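Local coordinates for protein alanine racemase (PDB 4QHR) that belongs to the alanine racemase family, pairing a TIM-barrel-type N-terminal domain with a C-terminal beta domain, and carries a lysine modified with a pyridoxal phosphate group, at residues 107-112 with 150-155; 10-15 with 231-236; 122-127 with 142-147. All blocks are in the same frame, centred on the assembly; numbering follows the deposited sequence.

Contact 1 of 3, residues 107-112 with 150-155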
loop_
_atom_site.group_PDB
_atom_site.type_symbol
_atom_site.label_atom_id
_atom_site.label_comp_id
_atom_site.label_asym_id
_atom_site.label_seq_id
_atom_site.Cartn_x
_atom_site.Cartn_y
_atom_site.Cartn_z
ATOM N N TRP A 107 25.569 -24.384 -0.168
ATOM C CA TRP A 107 26.129 -23.315 -1.018
ATOM C C TRP A 107 27.270 -22.530 -0.346
ATOM O O TRP A 107 28.245 -22.128 -1.000
ATOM C CB TRP A 107 25.047 -22.344 -1.433
ATOM C CG TRP A 107 23.941 -22.951 -2.248
ATOM C CD1 TRP A 107 23.988 -24.083 -3.016
ATOM C CD2 TRP A 107 22.600 -22.425 -2.385
ATOM N NE1 TRP A 107 22.753 -24.311 -3.598
ATOM C CE2 TRP A 107 21.896 -23.296 -3.244
ATOM C CE3 TRP A 107 21.937 -21.297 -1.867
ATOM C CZ2 TRP A 107 20.564 -23.073 -3.597
ATOM C CZ3 TRP A 107 20.610 -21.086 -2.216
ATOM C CH2 TRP A 107 19.950 -21.968 -3.080
ATOM N N LEU A 108 27.133 -22.291 0.950
ATOM C CA LEU A 108 28.118 -21.527 1.715
ATOM C C LEU A 108 29.431 -22.292 1.805
ATOM O O LEU A 108 30.518 -21.736 1.592
ATOM C CB LEU A 108 27.601 -21.256 3.119
ATOM C CG LEU A 108 28.606 -20.508 3.982
ATOM C CD1 LEU A 108 28.831 -19.059 3.489
ATOM C CD2 LEU A 108 28.126 -20.525 5.388
ATOM N N ILE A 109 29.358 -23.564 2.147
ATOM C CA ILE A 109 30.588 -24.405 2.174
ATOM C C ILE A 109 31.252 -24.436 0.812
ATOM O O ILE A 109 32.464 -24.314 0.694
ATOM C CB ILE A 109 30.264 -25.860 2.577
ATOM C CG1 ILE A 109 29.800 -25.933 4.020
ATOM C CG2 ILE A 109 31.471 -26.797 2.299
ATOM C CD1 ILE A 109 30.777 -25.458 5.047
ATOM N N LYS A 110 30.448 -24.589 -0.214
ATOM C CA LYS A 110 30.922 -24.496 -1.569
ATOM C C LYS A 110 31.744 -23.245 -1.817
ATOM O O LYS A 110 32.760 -23.345 -2.498
ATOM C CB LYS A 110 29.766 -24.572 -2.555
ATOM C CG LYS A 110 30.166 -24.605 -4.026
ATOM C CD LYS A 110 29.302 -25.569 -4.855
ATOM C CE LYS A 110 29.658 -25.507 -6.347
ATOM N NZ LYS A 110 29.049 -24.338 -7.056
ATOM N N HIS A 111 31.315 -22.084 -1.297
ATOM C CA HIS A 111 32.037 -20.818 -1.467
ATOM C C HIS A 111 32.841 -20.384 -0.231
ATOM O O HIS A 111 33.149 -19.215 -0.074
ATOM C CB HIS A 111 31.063 -19.696 -1.847
ATOM C CG HIS A 111 30.384 -19.929 -3.154
ATOM N ND1 HIS A 111 29.241 -20.688 -3.261
ATOM C CD2 HIS A 111 30.712 -19.556 -4.410
ATOM C CE1 HIS A 111 28.876 -20.752 -4.530
ATOM N NE2 HIS A 111 29.746 -20.066 -5.244
ATOM N N LYS A 112 33.252 -21.330 0.592
ATOM C CA LYS A 112 33.841 -20.988 1.879
ATOM C C LYS A 112 35.134 -20.167 1.795
ATOM O O LYS A 112 35.315 -19.236 2.554
ATOM C CB LYS A 112 34.043 -22.249 2.720
ATOM C CG LYS A 112 35.247 -23.085 2.350
ATOM C CD LYS A 112 35.306 -24.314 3.222
ATOM C CE LYS A 112 36.357 -25.307 2.752
ATOM N NZ LYS A 112 35.830 -26.698 2.969
ATOM N N GLU A 150 35.291 -25.703 9.647
ATOM C CA GLU A 150 35.620 -25.222 8.294
ATOM C C GLU A 150 36.275 -23.850 8.216
ATOM O O GLU A 150 36.641 -23.444 7.151
ATOM C CB GLU A 150 34.359 -25.241 7.400
ATOM C CG GLU A 150 33.828 -26.631 7.089
ATOM C CD GLU A 150 34.741 -27.416 6.160
ATOM O OE1 GLU A 150 35.572 -26.798 5.443
ATOM O OE2 GLU A 150 34.661 -28.655 6.188
ATOM N N GLY A 151 36.408 -23.136 9.333
ATOM C CA GLY A 151 37.095 -21.851 9.397
ATOM C C GLY A 151 36.196 -20.613 9.497
ATOM O O GLY A 151 36.705 -19.473 9.476
ATOM N N PHE A 152 34.893 -20.811 9.666
ATOM C CA PHE A 152 33.951 -19.709 9.759
ATOM C C PHE A 152 33.852 -19.122 11.162
ATOM O O PHE A 152 33.978 -19.817 12.168
ATOM C CB PHE A 152 32.534 -20.112 9.345
ATOM C CG PHE A 152 32.356 -20.408 7.890
ATOM C CD1 PHE A 152 32.026 -19.390 6.978
ATOM C CD2 PHE A 152 32.492 -21.675 7.412
ATOM C CE1 PHE A 152 31.825 -19.675 5.630
ATOM C CE2 PHE A 152 32.278 -21.962 6.061
ATOM C CZ PHE A 152 31.968 -20.950 5.176
ATOM N N THR A 153 33.556 -17.830 11.205
ATOM C CA THR A 153 33.141 -17.171 12.429
ATOM C C THR A 153 31.631 -17.057 12.323
ATOM O O THR A 153 31.088 -16.493 11.333
ATOM C CB THR A 153 33.783 -15.786 12.600
ATOM O OG1 THR A 153 35.207 -15.935 12.776
ATOM C CG2 THR A 153 33.200 -15.017 13.793
ATOM N N CYS A 154 30.967 -17.599 13.328
ATOM C CA CYS A 154 29.504 -17.709 13.359
ATOM C C CYS A 154 28.830 -16.696 14.271
ATOM O O CYS A 154 29.435 -16.185 15.254
ATOM C CB CYS A 154 29.095 -19.089 13.893
ATOM S SG CYS A 154 29.573 -20.441 12.856
ATOM N N VAL A 155 27.565 -16.408 13.986
ATOM C CA VAL A 155 26.715 -15.676 14.924
ATOM C C VAL A 155 25.465 -16.501 15.120
ATOM O O VAL A 155 24.777 -16.749 14.154
ATOM C CB VAL A 155 26.303 -14.290 14.397
ATOM C CG1 VAL A 155 25.398 -13.596 15.393
ATOM C CG2 VAL A 155 27.511 -13.459 14.070
#

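Contact 2 of 3, residues 10-15 with 231-236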
loop_
_atom_site.group_PDB
_atom_site.type_symbol
_atom_site.label_atom_id
_atom_site.label_comp_id
_atom_site.label_asym_id
_atom_site.label_seq_id
_atom_site.Cartn_x
_atom_site.Cartn_y
_atom_site.Cartn_z
ATOM N N ARG A 10 14.969 13.206 9.739
ATOM C CA ARG A 10 16.331 12.595 9.921
ATOM C C ARG A 10 16.797 12.718 11.367
ATOM O O ARG A 10 17.430 11.845 11.911
ATOM C CB ARG A 10 17.382 13.258 8.986
ATOM N N GLN A 11 16.441 13.787 12.031
ATOM C CA GLN A 11 16.866 13.945 13.440
ATOM C C GLN A 11 16.156 12.942 14.369
ATOM O O GLN A 11 16.721 12.472 15.343
ATOM C CB GLN A 11 16.646 15.365 13.939
ATOM C CG GLN A 11 17.445 16.424 13.134
ATOM C CD GLN A 11 16.993 16.586 11.664
ATOM O OE1 GLN A 11 15.795 16.402 11.313
ATOM N NE2 GLN A 11 17.953 16.910 10.784
ATOM N N ALA A 12 14.898 12.654 14.072
ATOM C CA ALA A 12 14.179 11.670 14.847
ATOM C C ALA A 12 14.805 10.311 14.648
ATOM O O ALA A 12 14.939 9.567 15.601
ATOM C CB ALA A 12 12.709 11.681 14.440
ATOM N N LEU A 13 15.143 9.943 13.407
ATOM C CA LEU A 13 15.854 8.679 13.175
ATOM C C LEU A 13 17.133 8.587 14.005
ATOM O O LEU A 13 17.402 7.542 14.589
ATOM C CB LEU A 13 16.259 8.484 11.714
ATOM C CG LEU A 13 15.156 8.121 10.755
ATOM C CD1 LEU A 13 15.565 8.448 9.325
ATOM C CD2 LEU A 13 14.850 6.636 10.874
ATOM N N GLN A 14 17.915 9.671 14.037
ATOM C CA GLN A 14 19.168 9.673 14.819
ATOM C C GLN A 14 18.866 9.501 16.278
ATOM O O GLN A 14 19.560 8.825 17.004
ATOM C CB GLN A 14 19.979 10.964 14.653
ATOM C CG GLN A 14 20.437 11.193 13.246
ATOM C CD GLN A 14 21.180 12.507 13.060
ATOM O OE1 GLN A 14 20.762 13.562 13.526
ATOM N NE2 GLN A 14 22.281 12.442 12.345
ATOM N N TYR A 15 17.831 10.159 16.724
ATOM C CA TYR A 15 17.459 10.094 18.133
ATOM C C TYR A 15 17.064 8.659 18.577
ATOM O O TYR A 15 17.427 8.194 19.657
ATOM C CB TYR A 15 16.291 11.065 18.368
ATOM C CG TYR A 15 15.851 11.163 19.772
ATOM C CD1 TYR A 15 14.912 10.268 20.300
ATOM C CD2 TYR A 15 16.367 12.150 20.605
ATOM C CE1 TYR A 15 14.508 10.374 21.621
ATOM C CE2 TYR A 15 15.950 12.259 21.909
ATOM C CZ TYR A 15 15.030 11.375 22.411
ATOM O OH TYR A 15 14.620 11.491 23.712
ATOM N N LYS A 231 10.788 9.094 18.869
ATOM C CA LYS A 231 10.274 10.183 18.051
ATOM C C LYS A 231 9.729 9.699 16.697
ATOM O O LYS A 231 10.493 9.164 15.889
ATOM C CB LYS A 231 11.396 11.180 17.812
ATOM C CG LYS A 231 11.648 11.980 19.071
ATOM C CD LYS A 231 12.742 12.973 18.896
ATOM C CE LYS A 231 12.920 13.641 20.261
ATOM N NZ LYS A 231 13.955 14.647 19.996
ATOM N N PRO A 232 8.416 9.902 16.443
ATOM C CA PRO A 232 7.886 9.509 15.116
ATOM C C PRO A 232 8.731 10.099 13.998
ATOM O O PRO A 232 9.043 11.309 14.003
ATOM C CB PRO A 232 6.467 10.091 15.121
ATOM C CG PRO A 232 6.080 10.108 16.559
ATOM C CD PRO A 232 7.347 10.359 17.344
ATOM N N VAL A 233 9.080 9.277 13.024
ATOM C CA VAL A 233 9.915 9.731 11.931
ATOM C C VAL A 233 9.048 10.229 10.747
ATOM O O VAL A 233 9.344 11.274 10.115
ATOM C CB VAL A 233 10.847 8.597 11.513
ATOM C CG1 VAL A 233 11.587 8.920 10.202
ATOM C CG2 VAL A 233 11.826 8.263 12.612
ATOM N N MET A 234 8.004 9.483 10.414
ATOM C CA MET A 234 7.160 9.805 9.287
ATOM C C MET A 234 5.951 10.658 9.686
ATOM O O MET A 234 5.206 10.280 10.601
ATOM C CB MET A 234 6.610 8.521 8.620
ATOM C CG MET A 234 5.807 8.784 7.374
ATOM S SD MET A 234 4.994 7.407 6.537
ATOM C CE MET A 234 6.373 6.293 6.214
ATOM N N THR A 235 5.757 11.750 8.949
ATOM C CA THR A 235 4.467 12.447 8.918
ATOM C C THR A 235 3.820 12.299 7.543
ATOM O O THR A 235 4.454 12.592 6.484
ATOM C CB THR A 235 4.636 13.916 9.289
ATOM O OG1 THR A 235 5.349 13.970 10.521
ATOM C CG2 THR A 235 3.260 14.551 9.517
ATOM N N PHE A 236 2.559 11.871 7.521
ATOM C CA PHE A 236 1.828 11.621 6.265
ATOM C C PHE A 236 0.730 12.695 6.234
ATOM O O PHE A 236 -0.152 12.716 7.098
ATOM C CB PHE A 236 1.273 10.189 6.302
ATOM C CG PHE A 236 0.560 9.706 5.038
ATOM C CD1 PHE A 236 0.821 10.214 3.751
ATOM C CD2 PHE A 236 -0.344 8.675 5.147
ATOM C CE1 PHE A 236 0.144 9.698 2.637
ATOM C CE2 PHE A 236 -1.026 8.172 4.057
ATOM C CZ PHE A 236 -0.791 8.688 2.807
#

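Contact 3 of 3, residues 122-127 with 142-147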
loop_
_atom_site.group_PDB
_atom_site.type_symbol
_atom_site.label_atom_id
_atom_site.label_comp_id
_atom_site.label_asym_id
_atom_site.label_seq_id
_atom_site.Cartn_x
_atom_site.Cartn_y
_atom_site.Cartn_z
ATOM N N VAL A 122 29.051 -15.756 9.324
ATOM C CA VAL A 122 27.843 -16.426 8.879
ATOM C C VAL A 122 26.892 -16.398 10.067
ATOM O O VAL A 122 27.296 -16.718 11.216
ATOM C CB VAL A 122 28.111 -17.843 8.350
ATOM C CG1 VAL A 122 28.943 -18.631 9.294
ATOM C CG2 VAL A 122 26.802 -18.587 8.066
ATOM N N TRP A 123 25.668 -15.972 9.810
ATOM C CA TRP A 123 24.629 -15.900 10.829
ATOM C C TRP A 123 23.789 -17.187 10.763
ATOM O O TRP A 123 23.199 -17.484 9.743
ATOM C CB TRP A 123 23.778 -14.633 10.669
ATOM C CG TRP A 123 24.548 -13.372 10.836
ATOM C CD1 TRP A 123 25.623 -12.965 10.083
ATOM C CD2 TRP A 123 24.282 -12.313 11.750
ATOM N NE1 TRP A 123 26.065 -11.741 10.523
ATOM C CE2 TRP A 123 25.250 -11.311 11.529
ATOM C CE3 TRP A 123 23.315 -12.116 12.746
ATOM C CZ2 TRP A 123 25.291 -10.135 12.275
ATOM C CZ3 TRP A 123 23.341 -10.979 13.490
ATOM C CH2 TRP A 123 24.311 -9.973 13.251
ATOM N N VAL A 124 23.799 -17.977 11.827
ATOM C CA VAL A 124 23.152 -19.298 11.803
ATOM C C VAL A 124 21.869 -19.167 12.581
ATOM O O VAL A 124 21.878 -18.947 13.806
ATOM C CB VAL A 124 24.060 -20.394 12.379
ATOM C CG1 VAL A 124 23.371 -21.734 12.274
ATOM C CG2 VAL A 124 25.412 -20.417 11.660
ATOM N N LYS A 125 20.757 -19.323 11.872
ATOM C CA LYS A 125 19.421 -19.028 12.393
ATOM C C LYS A 125 18.824 -20.274 13.066
ATOM O O LYS A 125 18.764 -21.321 12.481
ATOM C CB LYS A 125 18.533 -18.528 11.238
ATOM C CG LYS A 125 17.019 -18.296 11.482
ATOM C CD LYS A 125 16.681 -17.281 12.562
ATOM C CE LYS A 125 15.299 -16.597 12.359
ATOM N NZ LYS A 125 14.173 -17.412 12.873
ATOM N N LEU A 126 18.365 -20.087 14.291
ATOM C CA LEU A 126 17.659 -21.082 15.055
ATOM C C LEU A 126 16.160 -20.936 14.885
ATOM O O LEU A 126 15.595 -19.838 15.008
ATOM C CB LEU A 126 17.949 -20.867 16.536
ATOM C CG LEU A 126 17.285 -21.761 17.608
ATOM C CD1 LEU A 126 17.763 -23.201 17.493
ATOM C CD2 LEU A 126 17.548 -21.209 18.994
ATOM N N ASN A 127 15.522 -22.062 14.636
ATOM C CA ASN A 127 14.066 -22.169 14.775
ATOM C C ASN A 127 13.843 -22.761 16.157
ATOM O O ASN A 127 14.081 -23.977 16.377
ATOM C CB ASN A 127 13.505 -23.093 13.711
ATOM C CG ASN A 127 12.051 -23.473 13.952
ATOM O OD1 ASN A 127 11.331 -22.920 14.814
ATOM N ND2 ASN A 127 11.606 -24.393 13.162
ATOM N N GLU A 142 25.265 -29.239 15.104
ATOM C CA GLU A 142 26.179 -29.865 14.176
ATOM C C GLU A 142 26.568 -28.914 13.085
ATOM O O GLU A 142 27.709 -28.925 12.669
ATOM C CB GLU A 142 25.573 -31.159 13.615
ATOM C CG GLU A 142 25.183 -32.121 14.753
ATOM C CD GLU A 142 26.371 -32.383 15.685
ATOM O OE1 GLU A 142 27.389 -32.891 15.135
ATOM O OE2 GLU A 142 26.323 -32.083 16.922
ATOM N N VAL A 143 25.606 -28.093 12.632
ATOM C CA VAL A 143 25.853 -27.081 11.601
ATOM C C VAL A 143 26.922 -26.138 12.123
ATOM O O VAL A 143 27.900 -25.927 11.489
ATOM C CB VAL A 143 24.565 -26.305 11.245
ATOM C CG1 VAL A 143 24.854 -25.077 10.384
ATOM C CG2 VAL A 143 23.579 -27.223 10.529
ATOM N N ILE A 144 26.710 -25.580 13.294
ATOM C CA ILE A 144 27.694 -24.654 13.887
ATOM C C ILE A 144 29.075 -25.306 14.081
ATOM O O ILE A 144 30.087 -24.747 13.645
ATOM C CB ILE A 144 27.136 -24.061 15.160
ATOM C CG1 ILE A 144 25.971 -23.124 14.785
ATOM C CG2 ILE A 144 28.205 -23.283 15.926
ATOM C CD1 ILE A 144 25.196 -22.611 15.956
ATOM N N LYS A 145 29.097 -26.492 14.667
ATOM C CA LYS A 145 30.351 -27.235 14.810
ATOM C C LYS A 145 31.062 -27.382 13.498
ATOM O O LYS A 145 32.258 -27.126 13.439
ATOM C CB LYS A 145 30.137 -28.561 15.526
ATOM C CG LYS A 145 29.805 -28.288 16.982
ATOM C CD LYS A 145 29.899 -29.480 17.916
ATOM C CE LYS A 145 29.530 -28.993 19.324
ATOM N NZ LYS A 145 29.924 -30.014 20.331
ATOM N N THR A 146 30.338 -27.728 12.433
ATOM C CA THR A 146 30.949 -27.899 11.145
ATOM C C THR A 146 31.482 -26.599 10.551
ATOM O O THR A 146 32.590 -26.555 10.002
ATOM C CB THR A 146 29.960 -28.596 10.189
ATOM O OG1 THR A 146 29.560 -29.831 10.768
ATOM C CG2 THR A 146 30.604 -28.909 8.881
ATOM N N LEU A 147 30.710 -25.528 10.678
ATOM C CA LEU A 147 31.151 -24.249 10.146
ATOM C C LEU A 147 32.403 -23.775 10.854
ATOM O O LEU A 147 33.367 -23.280 10.206
ATOM C CB LEU A 147 30.037 -23.193 10.298
ATOM C CG LEU A 147 28.847 -23.431 9.382
ATOM C CD1 LEU A 147 27.653 -22.572 9.800
ATOM C CD2 LEU A 147 29.230 -23.156 7.952
#

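Contact 1 of 3, residues 107-112 with 150-155
Phe-152 drives its ring at Leu-108 and Ile-109 in the last turn of helix 102-110 and at Lys-112, which opens helix 112-117. Leu-108 approaches from the opposite direction: its CG lies 3.6 Å from Phe-152 CZ, and its CD2 methyl sits over one face of the ring, 4.2 Å from the Phe-152 centroid and 28° off the normal, a CH-pi contact. Lys-112 adds its aliphatic root, with CB 3.5 Å from Phe-152 CZ in an oblique approach, while Ile-109 CD1 reaches Phe-152 CE2 at 3.9 Å. Phe-152, in the loop between helix 139-149 and strand 154-157, thus packs on the helices outside the parallel sheet of the TIM-barrel-type N-terminal domain; Leu-147 and Val-122 also touch it, and Gly-151 ends helix 139-149 in a Schellman motif. Glu-150, next to Gly-151 in that turn, bends at chi2 (-70°), which turns its carboxylate to the end of Lys-112; the two side chains cross at about a right angle. Lys-112 NZ donates to Glu-150 OE1 in a salt bridge modelled at 2.5 Å, a length so short that its exact value is doubtful. Beside the salt bridge, Ile-109 CD1 touches Glu-150 CG at 3.9 Å.

Contact 2 of 3, residues 10-15 with 231-236
Lys-231 and Tyr-15 meet side chain to ring where helix 10-23 of the TIM-barrel-type N-terminal domain packs on the segment leading into strand 234-246 of the C-terminal beta domain. Tyr-15 CG stands opposite the backbone N (chi1 -177°), which sets the ring beside the lysine chain; that chain, extended beyond CG, lies over one face of it. Lys-231 CE sits almost on the ring normal, 3.6 Å from the Tyr-15 centroid and 4° off the normal, a CH-pi contact. Lys-231 NZ follows over the same face at 3.9 Å from the Tyr-15 centroid, 26° off the normal, giving a cation-pi interaction. One helical turn earlier Ala-12 faces the segment directly: its CB touches Lys-231 CB at 3.7 Å and Val-233 CG2 at 4.0 Å, a small side chain at the point where the two backbones come nearest. Val-233 also spreads both methyls against Leu-13, with CG1 3.7 Å from Leu-13 CG and CG2 lying against the backbone, 3.8 Å from Leu-13 N. Further out, Ile-8 packs on the Val-233 side chain, and backbone bonds from Val-233 to Asp-9 and Tyr-215 hold the segment beside the helix start. The Tyr-15 hydroxyl is hydrogen-bonded to Asp-229 OD1, which probably limits the rotation of the ring, and the backbone N of Lys-231 bonds to Asn-16 OD1.

Contact 3 of 3, residues 122-127 with 142-147
A beta-alpha-beta unit of the parallel barrel, strand 122-125, helix 139-149 and strand 154-157, supplies both sides of this buried contact between Val-122 and Val-124 of the strand and Val-143, Ile-144 and Leu-147 of the helix. The strand and helix run nearly antiparallel, with their segment axes at 165° and 10.0 Å apart at closest approach. No hydrogen bond crosses between them; the layers are joined by aliphatic side chains alone.

Val-124 is central. Its CG2 and Leu-147 CD1 meet tip to tip at 3.6 Å, the closest approach of the two segments. The other branch, CG1, stands anti to the backbone N (chi1 -178°) and is thereby offered to the preceding turn of the helix, where it meets Ile-144 CG1 at 3.9 Å and Val-143 CG1 at 4.1 Å. CG1 thus faces Ile-144 and Val-143, while CG2 faces mainly Leu-147 and also brushes Ile-144. The CB of Ile-144 does not itself point at the strand; its CG1, beside the backbone N (chi1 -69°), brings the side chain round to Val-124, where it also lies 4.1 Å from Val-124 CB. Leu-147 CD1 serves two strand residues, since it also lies 4.2 Å from Val-122 CG1, the two side chains meeting at a slant.

Around this core the packing extends to neighbouring elements. Phe-105 and Leu-108 of helix 102-110 and Ile-99 of strand 95-99 pack on Leu-147, while Leu-156 and Ile-187 pack on Ile-144. Trp-123, between the two valines, points away from the helix. Apolar side chains on the outer face of a barrel strand here pack on the helix that follows it, as in the beta-alpha units of TIM barrels.

How the contacts relate
Contacts 1 and 3 are neighbours, with centres about 10 Å apart, and both belong to the N-terminal TIM-barrel-type domain. Strands 122-125 and 154-157 lie side by side in its parallel sheet; Val-155 N is 2.8 Å from Val-122 O, a probable hydrogen bond. In sequence, the segments of contact 3 fall between those of contact 1, and all four fall between the segments of contact 2. Contact 2 lies remote, its centre about 38 Å from that of contact 1 and 36 Å from that of contact 3, across the chain's centre from the latter. It links sequence of the two domains, whereas contact 3 joins a strand to the helix after it and contact 1 joins helix ends to the loop leading into the next strand.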